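DUF871 domain-containing protein (Enterococcus faecalis, PDB 2P0O) is of unknown function but probably acts as a 6-phospho-N-acetylmuramidase, hydrolysing a phosphorylated muramic acid glycoside in cell-wall recycling. Local coordinates at residues I155-T158 / F159-K163; N146-R150 / P151-I155; N202-A205 / A206-L210; G182-G186 / P187-G191; N164-L167 / K168-L172. All coordinates share one frame; numbering follows the deposited sequence.

Contact 1: residues I155-T158 / F159-K163; sequences IGTT and FFNEK
Ile-155 reaches Phe-160 with the very end of its side chain: CD1 lies 3.4 Å from Phe-160 CD1, the tightest side-chain meeting here, made obliquely to the ring. With CG1 set between the backbone N and the carbonyl carbon (chi1 72°), the longer branch swings toward the helix, while CB packs obliquely against Phe-159, 4.1 Å from its CD1. A branched aliphatic residue suits a place where two rings must be met at once. On the inner side Phe-160 is buried, packing on Leu-195 and meeting the ring of His-145. The outer side is looser. Thr-157 and Asn-161 run side by side, the methyl CG2 of Thr-157 being 3.6 Å from Asn-161 ND2, and Thr-157 OG1 turns instead to Lys-197. Thr-158, Phe-159 and Glu-162 lie on the solvent-facing surface. The helix starts with the bond from Phe-160 N to Gly-156 O, 3.0 Å long, and Asn-161 and Glu-162 repeat the pattern. Gly-156 occupies the N-cap, so this is the opening turn of the helix following strand 141-144 in a beta-alpha-beta unit of the TIM barrel.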
# COMPACT_ATOMS: atom_id res chain seq x y z
N ILE A 155 8.83 12.74 2.57
CA ILE A 155 8.04 13.87 3.01
C ILE A 155 7.34 13.53 4.31
O ILE A 155 7.24 12.36 4.68
CB ILE A 155 7.02 14.28 1.92
CG1 ILE A 155 5.89 13.26 1.80
CG2 ILE A 155 7.73 14.42 0.55
CD1 ILE A 155 4.90 13.60 0.62
N GLY A 156 6.89 14.58 5.00
CA GLY A 156 6.19 14.46 6.28
C GLY A 156 4.69 14.45 6.10
O GLY A 156 4.17 14.89 5.07
N THR A 157 3.99 13.94 7.12
CA THR A 157 2.53 13.74 7.02
C THR A 157 1.77 15.05 6.80
O THR A 157 0.82 15.12 6.00
CB THR A 157 2.01 12.99 8.26
OG1 THR A 157 2.52 11.65 8.23
CG2 THR A 157 0.46 12.94 8.30
N THR A 158 2.22 16.09 7.50
CA THR A 158 1.60 17.42 7.50
C THR A 158 1.63 18.06 6.11
O THR A 158 0.59 18.51 5.60
CB THR A 158 2.31 18.34 8.56
OG1 THR A 158 2.06 17.83 9.87
CG2 THR A 158 1.85 19.80 8.50
N PHE A 159 2.83 18.15 5.54
CA PHE A 159 3.04 18.67 4.20
C PHE A 159 2.25 17.86 3.19
O PHE A 159 1.61 18.41 2.30
CB PHE A 159 4.54 18.63 3.85
CG PHE A 159 4.85 18.81 2.38
CD1 PHE A 159 4.82 17.72 1.50
CD2 PHE A 159 5.18 20.07 1.87
CE1 PHE A 159 5.13 17.88 0.12
CE2 PHE A 159 5.48 20.25 0.51
CZ PHE A 159 5.46 19.15 -0.37
N PHE A 160 2.31 16.54 3.32
CA PHE A 160 1.58 15.61 2.48
C PHE A 160 0.08 15.88 2.56
O PHE A 160 -0.57 16.03 1.52
CB PHE A 160 1.94 14.20 2.94
CG PHE A 160 1.22 13.05 2.22
CD1 PHE A 160 1.65 12.62 0.97
CD2 PHE A 160 0.20 12.36 2.86
CE1 PHE A 160 1.08 11.52 0.34
CE2 PHE A 160 -0.41 11.25 2.24
CZ PHE A 160 0.03 10.83 0.97
N ASN A 161 -0.46 15.98 3.78
CA ASN A 161 -1.88 16.21 3.98
C ASN A 161 -2.28 17.56 3.43
O ASN A 161 -3.30 17.71 2.76
CB ASN A 161 -2.25 16.17 5.47
CG ASN A 161 -2.34 14.76 6.00
OD1 ASN A 161 -2.27 13.79 5.25
ND2 ASN A 161 -2.51 14.65 7.31
N GLU A 162 -1.43 18.54 3.71
CA GLU A 162 -1.61 19.91 3.25
C GLU A 162 -1.67 19.96 1.73
O GLU A 162 -2.56 20.58 1.16
CB GLU A 162 -0.46 20.76 3.76
CG GLU A 162 -0.64 22.25 3.64
CD GLU A 162 0.51 23.04 4.29
OE1 GLU A 162 1.70 22.92 3.85
OE2 GLU A 162 0.23 23.78 5.26
N LYS A 163 -0.71 19.29 1.09
CA LYS A 163 -0.60 19.27 -0.36
C LYS A 163 -1.81 18.58 -0.99
O LYS A 163 -2.42 19.10 -1.91
CB LYS A 163 0.71 18.58 -0.77
CG LYS A 163 1.06 18.59 -2.26
CD LYS A 163 1.20 19.99 -2.85
CE LYS A 163 2.54 20.61 -2.55
NZ LYS A 163 2.51 22.00 -3.06

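Contact 2: residues N146-R150 / P151-I155; sequences NYYPR and PETGI
Arg-150 to Thr-153 form a type II beta turn, in which Glu-152 takes a positive phi and Thr-153 N closes back on Arg-150 O through a weak 3.3 Å bond. Pro-151, with phi -48°, suits the second position of such a turn. The hydroxyl does more: Thr-153 OG1 donates to Arg-150 O at 2.6 Å, in the carbonyl plane and on a lone pair. Placing OG1 between the backbone N and the carbonyl carbon (chi1 66°) turns it into the turn. A water extends the link, accepting from Arg-150 N and donating to Thr-153 OG1 at 2.7 Å, so one threonine hydroxyl serves both. Tyr-148 lies against the returning chain. Thr-153 O sits over one face of its ring, 3.5 Å from Tyr-148 CD1, and Gly-154 CA lies 3.7 Å from Tyr-148 CD2. Ile-155 CG2 approaches Tyr-148 OH at 3.4 Å, the side chains crossing at about a right angle. The extended Arg-150 chain carries NH2 to a long salt bridge with Glu-152 OE1, 3.6 Å away, the guanidinium and carboxylate planes 48° apart. Arg-150 NH2 also lies 2.8 Å from Pro-151 O. Glu-196 accepts from the backbone N of both Glu-152 and Gly-154. The chemistry implies a turn held by the Arg-150 carbonyl, the Thr-153 hydroxyl and a water, and gripped from outside by Glu-196, with the exposed charge pair adding a weaker, probably solvent-screened attraction.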
# COMPACT_ATOMS: atom_id res chain seq x y z
N ASN A 146 6.36 11.76 -5.53
CA ASN A 146 7.59 11.09 -5.80
C ASN A 146 7.86 10.02 -4.77
O ASN A 146 7.12 9.91 -3.78
CB ASN A 146 8.71 12.12 -5.74
CG ASN A 146 8.60 13.15 -6.85
OD1 ASN A 146 8.15 12.85 -7.95
ND2 ASN A 146 9.08 14.37 -6.58
N TYR A 147 8.90 9.23 -5.01
CA TYR A 147 9.46 8.35 -3.96
C TYR A 147 10.89 8.71 -3.64
O TYR A 147 11.52 9.50 -4.35
CB TYR A 147 9.33 6.86 -4.30
CG TYR A 147 9.86 6.48 -5.67
CD1 TYR A 147 11.22 6.48 -5.93
CD2 TYR A 147 8.99 6.11 -6.69
CE1 TYR A 147 11.73 6.14 -7.19
CE2 TYR A 147 9.48 5.76 -7.95
CZ TYR A 147 10.85 5.77 -8.18
OH TYR A 147 11.36 5.42 -9.40
N TYR A 148 11.41 8.16 -2.55
CA TYR A 148 12.65 8.69 -1.99
C TYR A 148 13.58 7.57 -1.64
O TYR A 148 13.46 7.00 -0.55
CB TYR A 148 12.33 9.58 -0.77
CG TYR A 148 11.46 10.74 -1.19
CD1 TYR A 148 12.03 11.92 -1.72
CD2 TYR A 148 10.09 10.63 -1.15
CE1 TYR A 148 11.20 12.97 -2.16
CE2 TYR A 148 9.28 11.67 -1.60
CZ TYR A 148 9.83 12.81 -2.11
OH TYR A 148 8.98 13.81 -2.52
N PRO A 149 14.54 7.24 -2.56
CA PRO A 149 15.55 6.20 -2.31
C PRO A 149 16.44 6.48 -1.11
O PRO A 149 16.81 5.54 -0.41
CB PRO A 149 16.42 6.21 -3.59
CG PRO A 149 15.58 6.85 -4.66
CD PRO A 149 14.76 7.90 -3.86
N ARG A 150 16.82 7.74 -0.88
CA ARG A 150 17.75 8.02 0.19
C ARG A 150 17.01 8.14 1.52
O ARG A 150 16.14 9.00 1.68
CB ARG A 150 18.57 9.30 -0.08
CG ARG A 150 19.71 9.53 0.99
CD ARG A 150 20.34 10.89 0.82
NE ARG A 150 21.34 11.37 1.81
CZ ARG A 150 21.08 11.65 3.09
NH1 ARG A 150 22.06 12.14 3.87
NH2 ARG A 150 19.87 11.44 3.62
N PRO A 151 17.39 7.30 2.51
CA PRO A 151 16.80 7.40 3.86
C PRO A 151 16.81 8.85 4.35
O PRO A 151 17.78 9.59 4.09
CB PRO A 151 17.78 6.55 4.71
CG PRO A 151 18.09 5.42 3.74
CD PRO A 151 18.40 6.22 2.47
N GLU A 152 15.73 9.25 5.04
CA GLU A 152 15.66 10.56 5.72
C GLU A 152 15.22 11.68 4.80
O GLU A 152 15.17 12.82 5.24
CB GLU A 152 16.96 10.91 6.43
CG GLU A 152 17.37 9.89 7.49
CD GLU A 152 18.83 9.94 7.84
OE1 GLU A 152 19.62 10.59 7.11
OE2 GLU A 152 19.19 9.33 8.88
N THR A 153 14.83 11.37 3.57
CA THR A 153 14.48 12.41 2.61
C THR A 153 12.97 12.39 2.19
O THR A 153 12.51 13.27 1.44
CB THR A 153 15.40 12.36 1.35
OG1 THR A 153 15.13 11.14 0.63
CG2 THR A 153 16.87 12.43 1.73
N GLY A 154 12.22 11.41 2.68
CA GLY A 154 10.78 11.33 2.41
C GLY A 154 10.03 12.49 3.09
O GLY A 154 10.53 13.12 4.05
N ILE A 155 8.83 12.74 2.57
CA ILE A 155 8.04 13.87 3.01
C ILE A 155 7.34 13.53 4.31
O ILE A 155 7.24 12.36 4.68
CB ILE A 155 7.02 14.28 1.92
CG1 ILE A 155 5.89 13.26 1.80
CG2 ILE A 155 7.73 14.42 0.55
CD1 ILE A 155 4.90 13.60 0.62
O HOH W 1 15.71 10.32 -1.83

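Contact 3: residues N202-A205 / A206-L210; sequences NPFA and AAVGL
Phe-204 and Val-208 lie alongside each other, one helical turn apart. From CB, with CG anti to the backbone N (chi1 165°), the Phe-204 ring stands out from the helix and leans toward the next turn. Its CD1 comes within 3.8 Å of Val-208 CG2, CE1 is nearest at 3.5 Å, and CZ at the tip is again 3.8 Å from that methyl. CG2 lies over the ring face, displaced toward the CE1 side, 3.9 Å from the centroid of the Phe-204 ring and 30° off its normal, a CH-pi contact. A beta-branched valine suits this place, since one methyl can rest on the ring while also lying close to the Phe-204 carbonyl. Along the backbone, Val-208 N donates to Phe-204 O in a nearly straight bond of 3.0 Å. Asn-202 is the N-cap: its OD1 accepts weakly from Phe-204 N at 2.8 Å and from Ala-205 N, while ND2 bonds to Gln-233. Pro-203 fits the first turn, where its missing N-H costs no helix bond. The small alanines allow close approach of neighbours: Ala-206 packs on Val-178 of strand 173-178, Ala-207 on Val-219 of strand 218-221, and Phe-204 and Val-208 face helix 228-240, with Phe-234 edge-to-face to the Phe-204 ring.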
# COMPACT_ATOMS: atom_id res chain seq x y z
N ASN A 202 5.98 -2.19 7.27
CA ASN A 202 5.12 -3.16 6.58
C ASN A 202 4.37 -2.43 5.47
O ASN A 202 3.60 -1.53 5.76
CB ASN A 202 4.11 -3.76 7.58
CG ASN A 202 3.23 -4.84 6.96
OD1 ASN A 202 2.96 -4.84 5.75
ND2 ASN A 202 2.80 -5.79 7.78
N PRO A 203 4.66 -2.77 4.21
CA PRO A 203 3.98 -2.13 3.08
C PRO A 203 2.46 -2.29 3.09
O PRO A 203 1.74 -1.38 2.66
CB PRO A 203 4.59 -2.84 1.85
CG PRO A 203 5.89 -3.42 2.34
CD PRO A 203 5.70 -3.73 3.78
N PHE A 204 1.97 -3.44 3.55
CA PHE A 204 0.52 -3.65 3.63
C PHE A 204 -0.13 -2.64 4.55
O PHE A 204 -1.13 -2.03 4.20
CB PHE A 204 0.18 -5.10 4.04
CG PHE A 204 -1.27 -5.30 4.48
CD1 PHE A 204 -2.29 -5.38 3.54
CD2 PHE A 204 -1.59 -5.43 5.83
CE1 PHE A 204 -3.62 -5.56 3.92
CE2 PHE A 204 -2.91 -5.61 6.23
CZ PHE A 204 -3.94 -5.66 5.27
N ALA A 205 0.44 -2.47 5.76
CA ALA A 205 -0.12 -1.52 6.70
C ALA A 205 -0.01 -0.09 6.15
O ALA A 205 -0.89 0.72 6.37
CB ALA A 205 0.62 -1.60 8.06
N ALA A 206 1.08 0.20 5.44
CA ALA A 206 1.31 1.52 4.89
C ALA A 206 0.26 1.84 3.81
O ALA A 206 -0.37 2.90 3.86
CB ALA A 206 2.74 1.61 4.32
N ALA A 207 0.03 0.88 2.92
CA ALA A 207 -0.91 1.03 1.80
C ALA A 207 -2.35 1.17 2.27
O ALA A 207 -3.05 2.11 1.91
CB ALA A 207 -0.77 -0.15 0.79
N VAL A 208 -2.78 0.24 3.11
CA VAL A 208 -4.11 0.31 3.66
C VAL A 208 -4.36 1.64 4.40
O VAL A 208 -5.42 2.27 4.19
CB VAL A 208 -4.44 -0.95 4.53
CG1 VAL A 208 -5.85 -0.84 5.12
CG2 VAL A 208 -4.35 -2.19 3.67
N GLY A 209 -3.41 2.08 5.23
CA GLY A 209 -3.60 3.34 5.96
C GLY A 209 -3.75 4.52 5.01
O GLY A 209 -4.64 5.35 5.17
N LEU A 210 -2.89 4.57 3.99
CA LEU A 210 -2.94 5.66 3.02
C LEU A 210 -4.24 5.67 2.25
O LEU A 210 -4.83 6.72 2.04
CB LEU A 210 -1.76 5.55 2.04
CG LEU A 210 -0.45 6.10 2.58
CD1 LEU A 210 0.58 5.99 1.48
CD2 LEU A 210 -0.59 7.58 3.06

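Contact 4: residues G182-G186 / P187-G191; sequences GQTRG and PIFAG
This is a local turn contact in the long loop that follows strand 173-178 of the TIM barrel, containing a cis peptide bond between Gly-186 and Pro-187. Proline suits the spot because it, more readily than other residues, accepts a cis bond, and the reversal folds Phe-189 back over Gly-186. Gly-186 CA lies over one face of the ring, 3.6 Å from the centroid of the Phe-189 ring and 15° off its normal, a CH-pi contact; with no side chain, glycine lets the ring come this close. The Phe-189 chi1 of -56° turns CG away from its own carbonyl carbon and brings the ring back over Gly-186. At the ring edge stands Thr-184, whose OG1 is in the ring plane. The carbonyl of Arg-185 gathers polar partners. It accepts a weak 3.3 Å bond from Phe-189 N to Arg-185 O. One water lies 2.7 Å from Arg-185 O and accepts from Gly-191 N; another donates to that oxygen and accepts from Ile-188 N. The guanidinium of Arg-185 forms a salt bridge with Glu-13, and its backbone N bonds Asp-223. Gly-191 has a positive phi of 92°, a backbone conformation that glycine adopts readily. At the ring's rim, Thr-184 O comes to 3.4 Å from Phe-189 CD1.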
# COMPACT_ATOMS: atom_id res chain seq x y z
N GLY A 182 10.06 -7.03 -0.80
CA GLY A 182 10.58 -8.22 -1.48
C GLY A 182 11.93 -7.85 -2.10
O GLY A 182 12.94 -7.73 -1.39
N GLN A 183 11.94 -7.65 -3.42
CA GLN A 183 13.04 -7.05 -4.15
C GLN A 183 13.02 -5.53 -4.10
O GLN A 183 12.15 -4.89 -4.72
CB GLN A 183 12.98 -7.43 -5.62
CG GLN A 183 14.00 -8.42 -6.06
CD GLN A 183 13.95 -8.60 -7.58
OE1 GLN A 183 13.43 -9.61 -8.09
NE2 GLN A 183 14.46 -7.60 -8.31
N THR A 184 13.99 -4.96 -3.39
CA THR A 184 14.09 -3.50 -3.28
C THR A 184 14.99 -2.95 -4.39
O THR A 184 15.91 -3.62 -4.84
CB THR A 184 14.58 -3.06 -1.89
OG1 THR A 184 15.81 -3.73 -1.59
CG2 THR A 184 13.54 -3.40 -0.83
N ARG A 185 14.70 -1.73 -4.83
CA ARG A 185 15.46 -1.09 -5.90
C ARG A 185 16.78 -0.58 -5.35
O ARG A 185 16.82 0.03 -4.27
CB ARG A 185 14.62 0.05 -6.53
CG ARG A 185 15.37 1.06 -7.42
CD ARG A 185 15.28 0.89 -8.94
NE ARG A 185 15.33 -0.50 -9.40
CZ ARG A 185 15.73 -0.91 -10.62
NH1 ARG A 185 15.71 -2.21 -10.89
NH2 ARG A 185 16.16 -0.05 -11.55
N GLY A 186 17.86 -0.84 -6.09
CA GLY A 186 19.18 -0.27 -5.84
C GLY A 186 19.23 1.19 -6.22
O GLY A 186 18.25 1.75 -6.76
N PRO A 187 20.36 1.85 -5.95
CA PRO A 187 21.60 1.34 -5.37
C PRO A 187 21.63 1.32 -3.82
O PRO A 187 22.53 0.70 -3.23
CB PRO A 187 22.66 2.29 -5.94
CG PRO A 187 21.94 3.59 -6.12
CD PRO A 187 20.46 3.30 -6.24
N ILE A 188 20.65 1.96 -3.17
CA ILE A 188 20.61 2.04 -1.71
C ILE A 188 19.84 0.90 -1.05
O ILE A 188 20.20 0.51 0.05
CB ILE A 188 20.12 3.44 -1.18
CG1 ILE A 188 20.81 4.61 -1.90
CG2 ILE A 188 20.29 3.54 0.37
CD1 ILE A 188 22.35 4.56 -1.91
N PHE A 189 18.81 0.36 -1.70
CA PHE A 189 18.05 -0.80 -1.16
C PHE A 189 17.35 -0.53 0.17
O PHE A 189 17.16 -1.45 0.99
CB PHE A 189 18.94 -2.06 -1.04
CG PHE A 189 19.59 -2.46 -2.33
CD1 PHE A 189 18.88 -3.19 -3.28
CD2 PHE A 189 20.90 -2.09 -2.62
CE1 PHE A 189 19.47 -3.55 -4.49
CE2 PHE A 189 21.51 -2.44 -3.82
CZ PHE A 189 20.78 -3.18 -4.76
N ALA A 190 16.97 0.72 0.39
CA ALA A 190 16.31 1.13 1.60
C ALA A 190 14.81 1.36 1.36
O ALA A 190 14.12 1.94 2.24
CB ALA A 190 16.94 2.40 2.11
N GLY A 191 14.31 0.95 0.21
CA GLY A 191 12.86 1.05 -0.08
C GLY A 191 12.56 2.37 -0.77
O GLY A 191 13.35 3.29 -0.69
O HOH W 2 14.96 0.51 -2.38
O HOH W 3 17.69 2.81 -3.67

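Contact 5: residues N164-L167 / K168-L172; sequences NRWL and KELGL
Lys-168 N bonds Asn-164 O and Glu-169 N bonds Arg-165 O, both at 2.8 Å, in the last turns of helix 157-169, which closes with a Schellman motif. Leu-170 N follows with a 2.9 Å bond to Trp-166 O. Leu-172 N to Leu-167 O, 3.2 Å, and Gly-171 N to Lys-168 O are the Schellman pair that ends the helix. Gly-171 makes the exit, its phi of 88° being one that glycine adopts without strain. Arg-165 and Glu-169 run alongside each other on the exposed side. Glu-169 OE2 is 3.5 Å from Arg-165 NH1 but well out of the guanidinium plane, so charge alone links them. Lys-168 instead bends toward a salt bridge with Asp-217, and Asn-164 OD1 accepts from His-145. The apolar residues turn to the barrel and, for Trp-166 and Leu-170, to helix 125-133. Leu-167 packs on Val-174 and Ala-143 of the barrel strands, and its CD2 is 3.9 Å from Leu-172 CD1. Tryptophan offers a broad, flat surface for a leucine methyl. With CG anti to the backbone N (chi1 178°), its indole stands out from the helix and leans toward the C-terminal end. Leu-170 CD1 rests over the six-membered ring, 3.5 Å from Trp-166 CZ2.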
# COMPACT_ATOMS: atom_id res chain seq x y z
N ASN A 164 -2.15 17.41 -0.46
CA ASN A 164 -3.22 16.61 -1.01
C ASN A 164 -4.59 17.31 -0.97
O ASN A 164 -5.36 17.23 -1.93
CB ASN A 164 -3.27 15.22 -0.35
CG ASN A 164 -2.00 14.40 -0.60
OD1 ASN A 164 -1.21 14.70 -1.51
ND2 ASN A 164 -1.81 13.38 0.21
N ARG A 165 -4.88 17.98 0.15
CA ARG A 165 -6.13 18.71 0.30
C ARG A 165 -6.26 19.77 -0.77
O ARG A 165 -7.30 19.89 -1.42
CB ARG A 165 -6.21 19.34 1.68
CG ARG A 165 -7.31 18.75 2.56
CD ARG A 165 -7.48 19.44 3.94
NE ARG A 165 -7.17 20.88 3.94
CZ ARG A 165 -8.06 21.85 3.71
NH1 ARG A 165 -9.34 21.56 3.47
NH2 ARG A 165 -7.66 23.11 3.74
N TRP A 166 -5.19 20.54 -0.95
CA TRP A 166 -5.05 21.53 -2.01
C TRP A 166 -5.26 20.89 -3.37
O TRP A 166 -6.13 21.33 -4.13
CB TRP A 166 -3.66 22.17 -1.92
CG TRP A 166 -3.34 23.19 -2.97
CD1 TRP A 166 -3.88 24.45 -3.09
CD2 TRP A 166 -2.37 23.07 -4.03
NE1 TRP A 166 -3.31 25.11 -4.16
CE2 TRP A 166 -2.38 24.29 -4.75
CE3 TRP A 166 -1.50 22.05 -4.43
CZ2 TRP A 166 -1.55 24.51 -5.86
CZ3 TRP A 166 -0.67 22.27 -5.52
CH2 TRP A 166 -0.71 23.49 -6.23
N LEU A 167 -4.49 19.84 -3.66
CA LEU A 167 -4.62 19.12 -4.93
C LEU A 167 -6.07 18.71 -5.20
O LEU A 167 -6.59 18.97 -6.27
CB LEU A 167 -3.67 17.91 -5.02
CG LEU A 167 -2.17 18.20 -5.04
CD1 LEU A 167 -1.31 16.97 -4.72
CD2 LEU A 167 -1.70 18.84 -6.34
N LYS A 168 -6.71 18.10 -4.21
CA LYS A 168 -8.09 17.63 -4.38
C LYS A 168 -9.07 18.80 -4.54
O LYS A 168 -10.07 18.70 -5.26
CB LYS A 168 -8.53 16.74 -3.21
CG LYS A 168 -7.69 15.45 -3.01
CD LYS A 168 -7.98 14.39 -4.05
CE LYS A 168 -9.32 13.71 -3.80
NZ LYS A 168 -9.85 13.10 -5.04
N GLU A 169 -8.77 19.91 -3.85
CA GLU A 169 -9.57 21.13 -3.91
C GLU A 169 -9.50 21.70 -5.31
O GLU A 169 -10.44 22.35 -5.76
CB GLU A 169 -9.02 22.16 -2.92
CG GLU A 169 -10.07 22.80 -2.02
CD GLU A 169 -9.69 22.67 -0.54
OE1 GLU A 169 -8.62 23.22 -0.14
OE2 GLU A 169 -10.45 22.01 0.21
N LEU A 170 -8.38 21.45 -5.99
CA LEU A 170 -8.17 21.87 -7.38
C LEU A 170 -8.73 20.88 -8.41
O LEU A 170 -8.53 21.06 -9.60
CB LEU A 170 -6.68 22.10 -7.67
CG LEU A 170 -5.90 23.22 -6.97
CD1 LEU A 170 -4.45 23.21 -7.43
CD2 LEU A 170 -6.52 24.60 -7.20
N GLY A 171 -9.43 19.84 -7.94
CA GLY A 171 -10.05 18.84 -8.82
C GLY A 171 -9.21 17.63 -9.25
O GLY A 171 -9.67 16.81 -10.04
N LEU A 172 -7.99 17.50 -8.72
CA LEU A 172 -7.04 16.47 -9.18
C LEU A 172 -7.12 15.15 -8.41
O LEU A 172 -7.65 15.11 -7.30
CB LEU A 172 -5.62 17.03 -9.13
CG LEU A 172 -5.44 18.41 -9.77
CD1 LEU A 172 -4.12 19.02 -9.38
CD2 LEU A 172 -5.55 18.30 -11.28

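In the fold
All five contacts belong to the N-terminal TIM-barrel part of the chain, in the order contact 2, contact 1, contact 5, contact 4, contact 3. Contact 2, in the loop after strand 141-144, ends at Ile-155, where contact 1 begins; contacts 1 and 5 then share helix 157-169, their centres about 13 Å apart. Contact 4 lies in the next loop, after strand 173-178, and contact 3 on helix 203-212. The two loops meet where Pro-151 CG is 3.6 Å from Ala-190 CB, and the helices of contacts 1 and 3 meet at Phe-160 and Leu-210. Successive beta-alpha units are thus joined at both loop and helix level. Contacts 4 and 5, about 31 Å apart between centres, mark the extremes of the group.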